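Side-chain contacts in FBP protein (PDB 5OEZ), which probably hydrolyses fructose 1,6-bisphosphate to fructose 6-phosphate and phosphate, a step of gluconeogenesis, as a magnesium-dependent homotetramer that also binds AMP: residues N154-I157 with R158-G162; Y84-S88 with T89-V93. All coordinates share one frame; numbering follows the deposited sequence.

Overall arrangement
Both contacts show how a helix hands over to the chain that follows it, and both belong to the N-terminal part of the fructose-1,6-bisphosphatase fold. Interaction 2 (84-88 with 89-93) ends helix 72-87 and leads into strand 91-96; interaction 1 (154-157 with 158-162) ends helix 150-158, on the way to strand 167-173. Their centres are about 19 Å apart and their nearest atoms about 6 Å, so they do not touch. Strand 113-121 takes side chains from both. It also carries Tyr113, which binds AMP in another structure of this protein. The side chain of Tyr113 is about 4 Å from that of Ser90 in interaction 2. The side chain of Leu160 in interaction 1 is about 10 Å from that of Tyr113.

Interaction 1: residues N154-I157 with R158-G162; sequences NAVI and RMLKG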
loop_
_atom_site.group_PDB
_atom_site.type_symbol
_atom_site.label_atom_id
_atom_site.label_comp_id
_atom_site.label_asym_id
_atom_site.label_seq_id
_atom_site.Cartn_x
_atom_site.Cartn_y
_atom_site.Cartn_z
ATOM N N ASN C 154 -14.455 13.269 37.839
ATOM C CA ASN C 154 -13.419 13.101 38.878
ATOM C C ASN C 154 -13.909 12.268 40.063
ATOM O O ASN C 154 -13.184 11.416 40.560
ATOM C CB ASN C 154 -12.911 14.458 39.382
ATOM C CG ASN C 154 -11.986 15.153 38.395
ATOM O OD1 ASN C 154 -11.386 14.524 37.522
ATOM N ND2 ASN C 154 -11.890 16.478 38.512
ATOM N N ALA C 155 -15.143 12.507 40.502
ATOM C CA ALA C 155 -15.753 11.689 41.544
ATOM C C ALA C 155 -15.952 10.242 41.109
ATOM O O ALA C 155 -15.685 9.330 41.888
ATOM C CB ALA C 155 -17.076 12.290 41.995
ATOM N N VAL C 156 -16.371 10.027 39.862
ATOM C CA VAL C 156 -16.626 8.671 39.361
ATOM C C VAL C 156 -15.376 7.803 39.347
ATOM O O VAL C 156 -15.413 6.668 39.830
ATOM C CB VAL C 156 -17.306 8.682 37.972
ATOM C CG1 VAL C 156 -17.306 7.299 37.317
ATOM C CG2 VAL C 156 -18.733 9.182 38.105
ATOM N N ILE C 157 -14.278 8.312 38.804
ATOM C CA ILE C 157 -13.049 7.516 38.717
ATOM C C ILE C 157 -12.476 7.105 40.078
ATOM O O ILE C 157 -11.921 6.004 40.200
ATOM C CB ILE C 157 -12.031 8.259 37.812
ATOM C CG1 ILE C 157 -12.357 8.009 36.356
ATOM C CG2 ILE C 157 -10.599 7.913 38.123
ATOM C CD1 ILE C 157 -12.157 6.585 35.927
ATOM N N ARG C 158 -12.653 7.946 41.098
ATOM C CA ARG C 158 -12.311 7.580 42.483
ATOM C C ARG C 158 -13.079 6.368 43.042
ATOM O O ARG C 158 -12.614 5.724 43.975
ATOM C CB ARG C 158 -12.485 8.775 43.430
ATOM C CG ARG C 158 -11.297 9.759 43.387
ATOM C CD ARG C 158 -11.841 11.170 43.643
ATOM N NE ARG C 158 -10.958 12.333 43.486
ATOM C CZ ARG C 158 -11.379 13.601 43.376
ATOM N NH1 ARG C 158 -12.671 13.936 43.425
ATOM N NH2 ARG C 158 -10.477 14.569 43.214
ATOM N N MET C 159 -14.259 6.078 42.499
ATOM C CA MET C 159 -15.034 4.891 42.887
ATOM C C MET C 159 -14.621 3.598 42.159
ATOM O O MET C 159 -15.049 2.520 42.563
ATOM C CB MET C 159 -16.531 5.143 42.660
ATOM C CG MET C 159 -17.114 6.282 43.489
ATOM S SD MET C 159 -18.926 6.273 43.532
ATOM C CE MET C 159 -19.308 6.096 41.796
ATOM N N LEU C 160 -13.796 3.695 41.114
ATOM C CA LEU C 160 -13.466 2.539 40.266
ATOM C C LEU C 160 -12.136 1.877 40.604
ATOM O O LEU C 160 -11.278 2.477 41.260
ATOM C CB LEU C 160 -13.469 2.963 38.794
ATOM C CG LEU C 160 -14.820 3.473 38.269
ATOM C CD1 LEU C 160 -14.655 4.042 36.871
ATOM C CD2 LEU C 160 -15.888 2.382 38.286
ATOM N N LYS C 161 -11.991 0.627 40.174
ATOM C CA LYS C 161 -10.714 -0.101 40.229
ATOM C C LYS C 161 -10.476 -0.797 38.899
ATOM O O LYS C 161 -11.396 -0.940 38.088
ATOM C CB LYS C 161 -10.712 -1.158 41.337
ATOM C CG LYS C 161 -10.688 -0.619 42.762
ATOM C CD LYS C 161 -10.400 -1.752 43.751
ATOM C CE LYS C 161 -10.139 -1.267 45.199
ATOM N NZ LYS C 161 -10.730 -2.049 46.325
ATOM N N GLY C 162 -9.244 -1.251 38.690
ATOM C CA GLY C 162 -8.901 -2.049 37.524
ATOM C C GLY C 162 -9.750 -3.301 37.351
ATOM O O GLY C 162 -9.990 -3.732 36.228
#
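Arg158 folds back along the last turn of helix 150-158 toward Asn154, one turn earlier. Its CG lies beside the backbone N (chi1 -80°), and the chain passes the Asn154 carbonyl oxygen, with Arg158 CD 3.4 Å from Asn154 O. Beyond it the Arg158 guanidinium presents one face to Asn154 CB, which sits 4.1 Å from its NH1. Met159 enters through its backbone: its N donates to Val156 O at 3.0 Å, a bent bond (141° at the hydrogen) that reaches the oxygen from above the carbonyl plane. Its CB rests on the same oxygen. Leu160 N repeats this three-residue spacing with a straighter bond to Ile157 O, 3.1 Å long. The Leu160 side chain points back to the helix end, where its CD1 meets Ile157 CD1 at 3.7 Å and, more loosely, Val156 CG1. Ile157 and Val156 in turn lean on Leu114 of strand 113-121. Farther along the loop, Lys161 N bonds to Asp164. The chemistry is thus divided: two i to i-3 backbone bonds tighten the helix end, methyl groups of Val156, Ile157 and Leu160 pack on the buried side, and the exposed arginine lays its aliphatic part along the outer turn.

Interaction 2: residues Y84-S88 with T89-V93; sequences YLLSS and TSVCV
Ser88 OG is the hub where Ser90 meets the end of helix 72-87. Ser88 OG accepts a hydrogen bond from Ser90 N (3.1 Å, 158° at the hydrogen) and itself donates to Leu85 O at 2.6 Å. That second bond is placed by the first torsion, which sets OG between the backbone N and the carbonyl carbon (chi1 69°); the hydroxyl lies 17° from the plane of the Leu85 carbonyl. Ser88 N also donates to Leu85 O, at 3.2 Å, so one residue grips this oxygen with both backbone and side chain. Against the same carbonyl rests Val91, whose CG1 approaches Leu85 O to 3.7 Å. The other methyl of Val91, CG2, meets Leu86 CD2 at 4.1 Å, the two side chains crossing at about a right angle. This is the C-terminal end of a helix followed by a strand: Thr89, the first residue to leave helical angles, has positive phi, and Val91 begins strand 91-96, its side chain directed back to the helix. Further out, Leu85 and Val91 both pack on Ile115 of strand 113-121, while Leu85 and Ser90 also reach helix 27-47. Ser90 OG bonds to the backbone oxygen of Asp27, and the main chain of Ser90 hydrogen-bonds with that of Tyr113; Asp27 and Tyr113 bind AMP in another structure of this protein. At the subunit interface, Ser87 OG bonds to Gln14 of the second subunit and Thr89 packs on Ile17 of that subunit.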
loop_
_atom_site.group_PDB
_atom_site.type_symbol
_atom_site.label_atom_id
_atom_site.label_comp_id
_atom_site.label_asym_id
_atom_site.label_seq_id
_atom_site.Cartn_x
_atom_site.Cartn_y
_atom_site.Cartn_z
ATOM N N TYR C 84 -11.999 10.615 16.545
ATOM C CA TYR C 84 -12.755 9.430 16.215
ATOM C C TYR C 84 -13.554 8.885 17.402
ATOM O O TYR C 84 -14.684 8.436 17.217
ATOM C CB TYR C 84 -11.840 8.362 15.573
ATOM C CG TYR C 84 -11.286 8.814 14.222
ATOM C CD1 TYR C 84 -12.142 9.107 13.164
ATOM C CD2 TYR C 84 -9.911 8.971 14.010
ATOM C CE1 TYR C 84 -11.648 9.547 11.945
ATOM C CE2 TYR C 84 -9.410 9.405 12.789
ATOM C CZ TYR C 84 -10.282 9.682 11.760
ATOM O OH TYR C 84 -9.809 10.117 10.553
ATOM N N LEU C 85 -12.995 8.930 18.613
ATOM C CA LEU C 85 -13.714 8.437 19.803
ATOM C C LEU C 85 -14.907 9.315 20.146
ATOM O O LEU C 85 -15.979 8.796 20.420
ATOM C CB LEU C 85 -12.796 8.304 21.018
ATOM C CG LEU C 85 -11.780 7.162 20.986
ATOM C CD1 LEU C 85 -10.732 7.349 22.068
ATOM C CD2 LEU C 85 -12.462 5.815 21.143
ATOM N N LEU C 86 -14.732 10.629 20.115
ATOM C CA LEU C 86 -15.837 11.545 20.417
ATOM C C LEU C 86 -16.982 11.445 19.405
ATOM O O LEU C 86 -18.138 11.563 19.787
ATOM C CB LEU C 86 -15.339 12.992 20.549
ATOM C CG LEU C 86 -14.468 13.282 21.790
ATOM C CD1 LEU C 86 -13.852 14.680 21.709
ATOM C CD2 LEU C 86 -15.245 13.119 23.096
ATOM N N SER C 87 -16.662 11.203 18.133
ATOM C CA SER C 87 -17.690 11.066 17.101
ATOM C C SER C 87 -18.316 9.676 17.050
ATOM O O SER C 87 -19.273 9.472 16.318
ATOM C CB SER C 87 -17.141 11.463 15.713
ATOM O OG SER C 87 -16.287 10.458 15.166
ATOM N N SER C 88 -17.785 8.711 17.795
ATOM C CA SER C 88 -18.341 7.355 17.784
ATOM C C SER C 88 -19.766 7.240 18.357
ATOM O O SER C 88 -20.462 6.274 18.033
ATOM C CB SER C 88 -17.413 6.381 18.531
ATOM O OG SER C 88 -17.371 6.629 19.937
ATOM N N THR C 89 -20.160 8.195 19.211
ATOM C CA THR C 89 -21.355 8.141 20.063
ATOM C C THR C 89 -21.261 7.144 21.227
ATOM O O THR C 89 -22.231 6.962 21.961
ATOM C CB THR C 89 -22.677 7.863 19.288
ATOM O OG1 THR C 89 -22.761 6.471 18.934
ATOM C CG2 THR C 89 -22.802 8.757 18.049
ATOM N N SER C 90 -20.106 6.535 21.433
ATOM C CA SER C 90 -19.955 5.483 22.444
ATOM C C SER C 90 -19.372 5.950 23.781
ATOM O O SER C 90 -19.457 5.215 24.763
ATOM C CB SER C 90 -19.089 4.343 21.885
ATOM O OG SER C 90 -19.834 3.611 20.932
ATOM N N VAL C 91 -18.737 7.119 23.820
ATOM C CA VAL C 91 -17.975 7.515 25.010
ATOM C C VAL C 91 -18.692 8.601 25.796
ATOM O O VAL C 91 -19.276 9.523 25.224
ATOM C CB VAL C 91 -16.520 7.936 24.689
ATOM C CG1 VAL C 91 -15.895 6.984 23.683
ATOM C CG2 VAL C 91 -16.437 9.364 24.191
ATOM N N CYS C 92 -18.657 8.454 27.111
ATOM C CA CYS C 92 -19.080 9.489 28.047
ATOM C C CYS C 92 -17.916 10.435 28.357
ATOM O O CYS C 92 -18.046 11.664 28.279
ATOM C CB CYS C 92 -19.533 8.816 29.346
ATOM S SG CYS C 92 -20.194 9.998 30.518
ATOM N N VAL C 93 -16.771 9.843 28.671
ATOM C CA VAL C 93 -15.614 10.568 29.142
ATOM C C VAL C 93 -14.374 10.029 28.457
ATOM O O VAL C 93 -14.224 8.820 28.297
ATOM C CB VAL C 93 -15.469 10.368 30.682
ATOM C CG1 VAL C 93 -14.132 10.839 31.239
ATOM C CG2 VAL C 93 -16.611 11.057 31.401
#